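Local coordinates for tropomodulin (Caenorhabditis elegans, PDB 1PGV), which probably caps the pointed end of actin filaments, blocking elongation and depolymerisation there and so maintaining filament length, and is represented here by its C-terminal domain, at residues Asp39-Asn50 / Ser69-Thr80; Ser83-Ile91 / Val105-Leu114. One frame throughout, in Å; residues are numbered along the deposited sequence. Where two conformers were deposited one is given.

Interaction 1: Asp39-Asn50 / Ser69-Thr80; sequences DDTDLKEVNINN and SKHIEKFSLANT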
loop_
_atom_site.group_PDB
_atom_site.type_symbol
_atom_site.label_atom_id
_atom_site.label_comp_id
_atom_site.label_asym_id
_atom_site.label_seq_id
_atom_site.Cartn_x
_atom_site.Cartn_y
_atom_site.Cartn_z
ATOM N N ASP A 39 4.344 -8.193 17.904
ATOM C CA ASP A 39 2.965 -7.749 17.743
ATOM C C ASP A 39 2.574 -6.692 18.781
ATOM O O ASP A 39 1.529 -6.786 19.430
ATOM C CB ASP A 39 2.028 -8.959 17.818
ATOM C CG ASP A 39 0.598 -8.615 17.467
ATOM O OD1 ASP A 39 0.389 -7.703 16.641
ATOM O OD2 ASP A 39 -0.319 -9.268 18.005
ATOM N N ASP A 40 3.428 -5.683 18.917
ATOM C CA ASP A 40 3.212 -4.583 19.854
ATOM C C ASP A 40 1.841 -3.954 19.623
ATOM O O ASP A 40 1.535 -3.498 18.520
ATOM C CB ASP A 40 4.310 -3.537 19.665
ATOM C CG ASP A 40 4.264 -2.448 20.709
ATOM O OD1 ASP A 40 3.321 -1.633 20.684
ATOM O OD2 ASP A 40 5.178 -2.412 21.557
ATOM N N THR A 41 1.023 -3.918 20.672
ATOM C CA THR A 41 -0.326 -3.370 20.573
ATOM C C THR A 41 -0.400 -1.854 20.394
ATOM O O THR A 41 -1.430 -1.330 19.968
ATOM C CB THR A 41 -1.161 -3.743 21.820
ATOM O OG1 THR A 41 -2.489 -3.225 21.681
ATOM C CG2 THR A 41 -0.523 -3.171 23.077
ATOM N N ASP A 42 0.687 -1.152 20.703
ATOM C CA ASP A 42 0.703 0.306 20.603
ATOM C C ASP A 42 1.362 0.882 19.353
ATOM O O ASP A 42 1.133 2.043 19.008
ATOM C CB ASP A 42 1.369 0.891 21.849
ATOM C CG ASP A 42 0.776 0.341 23.132
ATOM O OD1 ASP A 42 1.532 -0.231 23.944
ATOM O OD2 ASP A 42 -0.451 0.477 23.325
ATOM N N LEU A 43 2.186 0.088 18.677
ATOM C CA LEU A 43 2.845 0.565 17.466
ATOM C C LEU A 43 1.853 0.511 16.306
ATOM O O LEU A 43 1.655 -0.542 15.698
ATOM C CB LEU A 43 4.073 -0.296 17.157
ATOM C CG LEU A 43 4.898 0.098 15.926
ATOM C CD1 LEU A 43 5.250 1.576 15.974
ATOM C CD2 LEU A 43 6.157 -0.753 15.876
ATOM N N LYS A 44 1.232 1.653 16.014
ATOM C CA LYS A 44 0.237 1.754 14.950
ATOM C C LYS A 44 0.768 2.402 13.679
ATOM O O LYS A 44 0.216 2.201 12.594
ATOM C CB LYS A 44 -0.970 2.558 15.433
ATOM C CG LYS A 44 -1.597 2.039 16.715
ATOM C CD LYS A 44 -2.123 0.629 16.554
ATOM C CE LYS A 44 -2.785 0.148 17.839
ATOM N NZ LYS A 44 -3.889 1.048 18.265
ATOM N N GLU A 45 1.820 3.199 13.814
ATOM C CA GLU A 45 2.400 3.869 12.660
ATOM C C GLU A 45 3.909 3.713 12.580
ATOM O O GLU A 45 4.630 3.955 13.549
ATOM C CB GLU A 45 2.037 5.360 12.660
ATOM C CG GLU A 45 2.851 6.182 11.660
ATOM C CD GLU A 45 2.242 7.537 11.345
ATOM O OE1 GLU A 45 1.763 8.212 12.281
ATOM O OE2 GLU A 45 2.258 7.933 10.157
ATOM N N VAL A 46 4.372 3.285 11.411
ATOM C CA VAL A 46 5.791 3.115 11.147
ATOM C C VAL A 46 6.050 3.955 9.910
ATOM O O VAL A 46 5.488 3.697 8.845
ATOM C CB VAL A 46 6.152 1.644 10.855
ATOM C CG1 VAL A 46 7.621 1.537 10.477
ATOM C CG2 VAL A 46 5.863 0.788 12.070
ATOM N N ASN A 47 6.888 4.973 10.055
ATOM C CA ASN A 47 7.192 5.864 8.951
ATOM C C ASN A 47 8.698 5.964 8.754
ATOM O O ASN A 47 9.400 6.518 9.600
ATOM C CB ASN A 47 6.623 7.256 9.244
ATOM C CG ASN A 47 6.707 8.189 8.055
ATOM O OD1 ASN A 47 7.711 8.224 7.341
ATOM N ND2 ASN A 47 5.652 8.968 7.842
ATOM N N ILE A 48 9.199 5.420 7.646
ATOM C CA ILE A 48 10.628 5.499 7.367
ATOM C C ILE A 48 10.869 6.296 6.093
ATOM O O ILE A 48 11.851 6.074 5.379
ATOM C CB ILE A 48 11.273 4.102 7.224
ATOM C CG1 ILE A 48 10.666 3.354 6.035
ATOM C CG2 ILE A 48 11.091 3.318 8.515
ATOM C CD1 ILE A 48 11.335 2.015 5.757
ATOM N N ASN A 49 9.964 7.228 5.812
ATOM C CA ASN A 49 10.080 8.068 4.628
ATOM C C ASN A 49 11.437 8.763 4.590
ATOM O O ASN A 49 11.926 9.241 5.614
ATOM C CB ASN A 49 8.978 9.136 4.605
ATOM C CG ASN A 49 7.599 8.562 4.316
ATOM O OD1 ASN A 49 7.460 7.394 3.953
ATOM N ND2 ASN A 49 6.572 9.392 4.464
ATOM N N ASN A 50 12.041 8.802 3.403
ATOM C CA ASN A 50 13.327 9.459 3.189
ATOM C C ASN A 50 14.547 8.800 3.828
ATOM O O ASN A 50 15.634 9.372 3.811
ATOM C CB ASN A 50 13.243 10.913 3.654
ATOM C CG ASN A 50 12.020 11.618 3.117
ATOM O OD1 ASN A 50 11.815 11.701 1.905
ATOM N ND2 ASN A 50 11.190 12.132 4.022
ATOM N N SER A 69 2.325 -8.149 12.976
ATOM C CA SER A 69 1.508 -7.204 13.729
ATOM C C SER A 69 0.060 -7.119 13.263
ATOM O O SER A 69 -0.211 -6.938 12.077
ATOM C CB SER A 69 2.125 -5.807 13.663
ATOM O OG SER A 69 1.208 -4.837 14.145
ATOM N N LYS A 70 -0.871 -7.244 14.203
ATOM C CA LYS A 70 -2.282 -7.140 13.870
ATOM C C LYS A 70 -2.768 -5.772 14.326
ATOM O O LYS A 70 -3.966 -5.522 14.418
ATOM C CB LYS A 70 -3.087 -8.248 14.555
ATOM C CG LYS A 70 -2.927 -8.319 16.063
ATOM C CD LYS A 70 -3.778 -9.447 16.636
ATOM C CE LYS A 70 -3.511 -9.656 18.117
ATOM N NZ LYS A 70 -3.793 -8.432 18.917
ATOM N N HIS A 71 -1.818 -4.879 14.587
ATOM C CA HIS A 71 -2.135 -3.539 15.057
ATOM C C HIS A 71 -1.679 -2.410 14.137
ATOM O O HIS A 71 -2.295 -1.348 14.106
ATOM C CB HIS A 71 -1.530 -3.345 16.450
ATOM C CG HIS A 71 -2.000 -4.354 17.451
ATOM N ND1 HIS A 71 -3.257 -4.317 18.013
ATOM C CD2 HIS A 71 -1.390 -5.448 17.968
ATOM C CE1 HIS A 71 -3.404 -5.342 18.832
ATOM N NE2 HIS A 71 -2.284 -6.044 18.824
ATOM N N ILE A 72 -0.604 -2.629 13.384
ATOM C CA ILE A 72 -0.105 -1.581 12.503
ATOM C C ILE A 72 -1.209 -1.028 11.602
ATOM O O ILE A 72 -1.941 -1.781 10.961
ATOM C CB ILE A 72 1.082 -2.085 11.647
ATOM C CG1 ILE A 72 1.607 -0.945 10.772
ATOM C CG2 ILE A 72 0.657 -3.289 10.821
ATOM C CD1 ILE A 72 2.893 -1.282 10.021
ATOM N N GLU A 73 -1.321 0.297 11.569
ATOM C CA GLU A 73 -2.338 0.982 10.783
ATOM C C GLU A 73 -1.770 1.793 9.632
ATOM O O GLU A 73 -2.441 1.998 8.618
ATOM C CB GLU A 73 -3.157 1.909 11.689
ATOM C CG GLU A 73 -4.085 1.172 12.635
ATOM C CD GLU A 73 -4.765 2.097 13.629
ATOM O OE1 GLU A 73 -4.892 3.305 13.337
ATOM O OE2 GLU A 73 -5.182 1.604 14.695
ATOM N N LYS A 74 -0.544 2.274 9.792
ATOM C CA LYS A 74 0.092 3.069 8.752
ATOM C C LYS A 74 1.541 2.649 8.562
ATOM O O LYS A 74 2.303 2.546 9.521
ATOM C CB LYS A 74 0.032 4.556 9.101
ATOM C CG LYS A 74 -1.374 5.102 9.266
ATOM C CD LYS A 74 -1.350 6.595 9.572
ATOM C CE LYS A 74 -2.756 7.151 9.740
ATOM N NZ LYS A 74 -2.739 8.624 9.973
ATOM N N PHE A 75 1.913 2.399 7.311
ATOM C CA PHE A 75 3.271 1.986 6.989
ATOM C C PHE A 75 3.707 2.810 5.788
ATOM O O PHE A 75 3.144 2.688 4.701
ATOM C CB PHE A 75 3.295 0.486 6.677
ATOM C CG PHE A 75 4.680 -0.092 6.546
ATOM C CD1 PHE A 75 5.774 0.534 7.136
ATOM C CD2 PHE A 75 4.884 -1.288 5.863
ATOM C CE1 PHE A 75 7.051 -0.023 7.049
ATOM C CE2 PHE A 75 6.158 -1.854 5.771
ATOM C CZ PHE A 75 7.240 -1.218 6.366
ATOM N N SER A 76 4.695 3.677 5.993
ATOM C CA SER A 76 5.164 4.539 4.918
ATOM C C SER A 76 6.653 4.357 4.651
ATOM O O SER A 76 7.475 4.427 5.569
ATOM C CB SER A 76 4.875 6.003 5.261
ATOM O OG SER A 76 5.065 6.840 4.134
ATOM N N LEU A 77 6.984 4.115 3.385
ATOM C CA LEU A 77 8.367 3.920 2.959
ATOM C C LEU A 77 8.623 4.771 1.725
ATOM O O LEU A 77 9.315 4.342 0.798
ATOM C CB LEU A 77 8.629 2.455 2.596
ATOM C CG LEU A 77 8.105 1.326 3.478
ATOM C CD1 LEU A 77 6.603 1.166 3.268
ATOM C CD2 LEU A 77 8.825 0.029 3.112
ATOM N N ALA A 78 8.054 5.969 1.706
ATOM C CA ALA A 78 8.223 6.867 0.576
ATOM C C ALA A 78 9.663 7.348 0.469
ATOM O O ALA A 78 10.325 7.595 1.474
ATOM C CB ALA A 78 7.288 8.067 0.709
ATOM N N ASN A 79 10.141 7.470 -0.762
ATOM C CA ASN A 79 11.492 7.945 -1.012
ATOM C C ASN A 79 12.553 7.258 -0.153
ATOM O O ASN A 79 13.296 7.914 0.578
ATOM C CB ASN A 79 11.540 9.458 -0.797
ATOM C CG ASN A 79 12.833 10.076 -1.276
ATOM O OD1 ASN A 79 13.289 9.804 -2.390
ATOM N ND2 ASN A 79 13.426 10.928 -0.445
ATOM N N THR A 80 12.612 5.931 -0.237
ATOM C CA THR A 80 13.600 5.155 0.503
ATOM C C THR A 80 14.481 4.409 -0.497
ATOM O O THR A 80 15.246 3.522 -0.124
ATOM C CB THR A 80 12.941 4.124 1.436
ATOM O OG1 THR A 80 12.000 3.340 0.695
ATOM C CG2 THR A 80 12.226 4.826 2.588
HETATM O O HOH W 1 2.291 -3.225 16.012
HETATM O O HOH W 2 -0.359 9.898 10.515
#

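Interaction 2: Ser83-Ile91 / Val105-Leu114; sequences SDSEARGLI and VESNFLTPEL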
loop_
_atom_site.group_PDB
_atom_site.type_symbol
_atom_site.label_atom_id
_atom_site.label_comp_id
_atom_site.label_asym_id
_atom_site.label_seq_id
_atom_site.Cartn_x
_atom_site.Cartn_y
_atom_site.Cartn_z
ATOM N N SER A 83 13.478 -0.992 -4.377
ATOM C CA SER A 83 13.111 -1.542 -5.680
ATOM C C SER A 83 12.263 -2.789 -5.465
ATOM O O SER A 83 11.977 -3.159 -4.330
ATOM C CB SER A 83 14.367 -1.899 -6.482
ATOM O OG SER A 83 15.018 -3.021 -5.916
ATOM N N ASP A 84 11.865 -3.442 -6.551
ATOM C CA ASP A 84 11.038 -4.636 -6.442
ATOM C C ASP A 84 11.570 -5.694 -5.482
ATOM O O ASP A 84 10.796 -6.330 -4.769
ATOM C CB ASP A 84 10.834 -5.269 -7.819
ATOM C CG ASP A 84 9.819 -4.526 -8.658
ATOM O OD1 ASP A 84 9.443 -3.391 -8.284
ATOM O OD2 ASP A 84 9.398 -5.080 -9.696
ATOM N N SER A 85 12.884 -5.886 -5.459
ATOM C CA SER A 85 13.467 -6.893 -4.583
ATOM C C SER A 85 13.148 -6.654 -3.106
ATOM O O SER A 85 12.856 -7.599 -2.373
ATOM C CB SER A 85 14.983 -6.975 -4.805
ATOM O OG SER A 85 15.581 -5.692 -4.787
ATOM N N GLU A 86 13.180 -5.398 -2.672
ATOM C CA GLU A 86 12.881 -5.085 -1.276
ATOM C C GLU A 86 11.385 -4.975 -0.996
ATOM O O GLU A 86 10.931 -5.297 0.102
ATOM C CB GLU A 86 13.548 -3.769 -0.849
ATOM C CG GLU A 86 15.067 -3.775 -0.857
ATOM C CD GLU A 86 15.644 -3.548 -2.238
ATOM O OE1 GLU A 86 15.292 -2.527 -2.868
ATOM O OE2 GLU A 86 16.453 -4.386 -2.689
ATOM N N ALA A 87 10.620 -4.525 -1.986
ATOM C CA ALA A 87 9.182 -4.344 -1.818
ATOM C C ALA A 87 8.313 -5.579 -2.044
ATOM O O ALA A 87 7.122 -5.570 -1.717
ATOM C CB ALA A 87 8.705 -3.205 -2.713
ATOM N N ARG A 88 8.892 -6.643 -2.590
ATOM C CA ARG A 88 8.129 -7.860 -2.849
ATOM C C ARG A 88 7.456 -8.394 -1.585
ATOM O O ARG A 88 6.354 -8.940 -1.642
ATOM C CB ARG A 88 9.041 -8.942 -3.435
ATOM C CG ARG A 88 8.523 -9.563 -4.722
ATOM C CD ARG A 88 9.500 -9.340 -5.871
ATOM N NE ARG A 88 10.813 -9.911 -5.583
ATOM C CZ ARG A 88 11.890 -9.742 -6.346
ATOM N NH1 ARG A 88 11.813 -9.014 -7.453
ATOM N NH2 ARG A 88 13.045 -10.295 -5.998
ATOM N N GLY A 89 8.127 -8.234 -0.446
ATOM C CA GLY A 89 7.585 -8.714 0.814
ATOM C C GLY A 89 6.281 -8.044 1.211
ATOM O O GLY A 89 5.541 -8.557 2.057
ATOM N N LEU A 90 5.998 -6.896 0.603
ATOM C CA LEU A 90 4.768 -6.168 0.899
ATOM C C LEU A 90 3.548 -6.963 0.468
ATOM O O LEU A 90 2.437 -6.731 0.953
ATOM C CB LEU A 90 4.767 -4.803 0.208
ATOM C CG LEU A 90 5.733 -3.763 0.783
ATOM C CD1 LEU A 90 5.595 -2.466 0.012
ATOM C CD2 LEU A 90 5.436 -3.542 2.266
ATOM N N ILE A 91 3.744 -7.904 -0.452
ATOM C CA ILE A 91 2.629 -8.722 -0.894
ATOM C C ILE A 91 2.092 -9.525 0.286
ATOM O O ILE A 91 0.888 -9.546 0.522
ATOM C CB ILE A 91 3.042 -9.696 -2.025
ATOM C CG1 ILE A 91 3.374 -8.899 -3.289
ATOM C CG2 ILE A 91 1.908 -10.682 -2.303
ATOM C CD1 ILE A 91 3.923 -9.740 -4.432
ATOM N N VAL A 105 4.307 3.911 -0.727
ATOM C CA VAL A 105 5.564 3.474 -1.335
ATOM C C VAL A 105 5.915 4.362 -2.526
ATOM O O VAL A 105 6.573 3.921 -3.475
ATOM C CB VAL A 105 5.480 2.007 -1.829
ATOM C CG1 VAL A 105 5.237 1.073 -0.665
ATOM C CG2 VAL A 105 4.375 1.868 -2.867
ATOM N N GLU A 106 5.484 5.619 -2.475
ATOM C CA GLU A 106 5.743 6.543 -3.573
ATOM C C GLU A 106 7.212 6.959 -3.694
ATOM O O GLU A 106 8.005 6.773 -2.772
ATOM C CB GLU A 106 4.875 7.797 -3.416
ATOM C CG GLU A 106 5.382 8.779 -2.369
ATOM C CD GLU A 106 4.409 9.921 -2.106
ATOM O OE1 GLU A 106 3.823 10.447 -3.075
ATOM O OE2 GLU A 106 4.243 10.301 -0.927
ATOM N N SER A 107 7.550 7.512 -4.854
ATOM C CA SER A 107 8.892 8.008 -5.154
ATOM C C SER A 107 10.037 7.020 -4.972
ATOM O O SER A 107 11.094 7.371 -4.439
ATOM C CB SER A 107 9.163 9.268 -4.329
ATOM O OG SER A 107 8.263 10.298 -4.697
ATOM N N ASN A 108 9.831 5.786 -5.418
ATOM C CA ASN A 108 10.870 4.769 -5.321
ATOM C C ASN A 108 11.191 4.226 -6.712
ATOM O O ASN A 108 11.028 4.941 -7.704
ATOM C CB ASN A 108 10.434 3.640 -4.381
ATOM C CG ASN A 108 10.484 4.059 -2.919
ATOM O OD1 ASN A 108 11.529 4.488 -2.427
ATOM N ND2 ASN A 108 9.357 3.943 -2.222
ATOM N N PHE A 109 11.647 2.979 -6.778
ATOM C CA PHE A 109 12.003 2.349 -8.048
ATOM C C PHE A 109 11.174 1.095 -8.313
ATOM O O PHE A 109 11.658 0.129 -8.911
ATOM C CB PHE A 109 13.494 1.991 -8.042
ATOM C CG PHE A 109 14.397 3.182 -7.902
ATOM C CD1 PHE A 109 14.697 3.976 -9.005
ATOM C CD2 PHE A 109 14.916 3.533 -6.661
ATOM C CE1 PHE A 109 15.501 5.109 -8.875
ATOM C CE2 PHE A 109 15.721 4.663 -6.517
ATOM C CZ PHE A 109 16.013 5.453 -7.625
ATOM N N LEU A 110 9.920 1.114 -7.875
ATOM C CA LEU A 110 9.038 -0.031 -8.065
ATOM C C LEU A 110 8.498 -0.083 -9.490
ATOM O O LEU A 110 8.202 0.947 -10.090
ATOM C CB LEU A 110 7.877 0.034 -7.067
ATOM C CG LEU A 110 8.303 0.120 -5.601
ATOM C CD1 LEU A 110 7.066 0.033 -4.713
ATOM C CD2 LEU A 110 9.268 -1.018 -5.275
ATOM N N THR A 111 8.368 -1.291 -10.028
ATOM C CA THR A 111 7.874 -1.466 -11.391
ATOM C C THR A 111 6.354 -1.511 -11.458
ATOM O O THR A 111 5.693 -1.880 -10.489
ATOM C CB THR A 111 8.395 -2.773 -12.013
ATOM O OG1 THR A 111 7.811 -3.889 -11.332
ATOM C CG2 THR A 111 9.906 -2.849 -11.901
ATOM N N PRO A 112 5.783 -1.144 -12.616
ATOM C CA PRO A 112 4.328 -1.156 -12.795
ATOM C C PRO A 112 3.743 -2.527 -12.480
ATOM O O PRO A 112 2.660 -2.636 -11.900
ATOM C CB PRO A 112 4.162 -0.786 -14.267
ATOM C CG PRO A 112 5.304 0.148 -14.498
ATOM C CD PRO A 112 6.449 -0.558 -13.794
ATOM N N GLU A 113 4.467 -3.577 -12.861
ATOM C CA GLU A 113 4.012 -4.941 -12.629
ATOM C C GLU A 113 3.897 -5.259 -11.143
ATOM O O GLU A 113 2.938 -5.895 -10.710
ATOM C CB GLU A 113 4.972 -5.945 -13.280
ATOM C CG GLU A 113 5.080 -5.838 -14.798
ATOM C CD GLU A 113 5.575 -4.479 -15.262
ATOM O OE1 GLU A 113 6.586 -3.986 -14.720
ATOM O OE2 GLU A 113 4.953 -3.908 -16.181
ATOM N N LEU A 114 4.879 -4.829 -10.360
ATOM C CA LEU A 114 4.831 -5.101 -8.930
ATOM C C LEU A 114 3.689 -4.309 -8.295
ATOM O O LEU A 114 2.958 -4.835 -7.458
ATOM C CB LEU A 114 6.155 -4.740 -8.257
ATOM C CG LEU A 114 6.180 -5.007 -6.746
ATOM C CD1 LEU A 114 5.751 -6.437 -6.457
ATOM C CD2 LEU A 114 7.573 -4.742 -6.207
#

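Interaction 1: Asp39-Asn50 / Ser69-Thr80
V46 and F75 lie side by side across the parallel strands 45-47 and 74-76, V46 CG1 3.8 Å from F75 CE1, while the opposite face of the pair carries E45, N47, K74 and S76. Between them the backbones bond in parallel register, V46 giving its N-H to K74 O and taking that of S76 on its own O.

Beyond the strands, side chains add to the backbone bonds. N49 turns its amide back with CG beside its own N (chi1 -71°), and OD1 then accepts from A78 N at 2.7 Å, from above the carbonyl plane. N79 ND2 meets a lone pair of N50 OD1 in the plane of both amides, 3.0 Å away.

At the other end D39 OD1 receives K70 N at 2.8 Å, and T41 CA sits over one face of the H71 ring, 3.6 Å from its centroid, in a CH-pi contact. A water bridges D40 O, L43 O and S69 OG, which also accepts from H71 N and I72 N in an ST motif. I48 and F75 turn their apolar side to helix 56-66, while beyond the strand ends asparagine amides carry the bonding on, consistent with a leucine-rich-repeat-like fold.

Interaction 2: Ser83-Ile91 / Val105-Leu114
The carboxylate of D84 grips T111 with both oxygens, a two-pronged hold on the residue that N-caps helix 112-121. T111 N reaches OD1 of D84 at 2.9 Å, on the syn side and 20° out of the carboxylate plane, while T111 OG1 gives its proton to the syn lone pair of D84 OD2 at 2.6 Å. The same hydroxyl accepts from L114 N, so one oxygen caps the helix and is itself anchored by D84. The threonine torsion serves both tasks: with chi1 at 68°, OG1 stands between the backbone N and the carbonyl carbon.

The tight part lies beside this clasp. L110 CD2 presses on A87 CB at 3.4 Å, closer than usual van der Waals contact. L114, its CG anti to N (chi1 -180°), comes against D84 from the opposite direction and sets CD2 only 3.1 Å from D84 OD1. Deeper in, L90 CD1 and V105 CG1 meet at 3.6 Å as the two side chains slide past each other. An alanine at D84 would remove both acceptors and is likely to leave T111 N and OG1 without these mates, the start of the helix less firmly tied to 83-91.

The looser side is at S83 and F109, where the nearest side-chain atoms, CB and CB, are 4.3 Å apart and the phenylalanine ring leads away. R88 is exposed; its backbone N comes no closer than 4.3 Å to L114 CD2, and its guanidinium lies over S85 CA.

Within the fold, the contact joins helix 84-87 and the start of helix 90-96 to the loop after strand 102-104 and the start of helix 112-121: L90 also touches I63 of helix 56-66 and L118 of helix 112-121, L110 touches L115, and Q136 bonds V105 O and L110 N from the loop after strand 130-132.

Both contacts join neighbouring elements of the parallel-stranded, helix-backed domain, and both are partly buried. Interaction 1 pairs two strands at the outer end of the sheet, mostly through backbone bonds, with a buried apolar face and a polar one bearing exposed residues. Interaction 2 lies at the helix starts, where buried A87, L90, V105, L110 and L114 pack beside partly exposed S83, D84, F109 and T111, and a single carboxylate supplies the hydrogen bonds across the segments. It buries less surface, 425 against 1028 Å². The two meet directly: N108 OD1 lies 2.8 Å from T80 N and E106 O 3.0 Å from N79 N, both probable hydrogen bonds, tying the loops after strands 74-76 and 102-104.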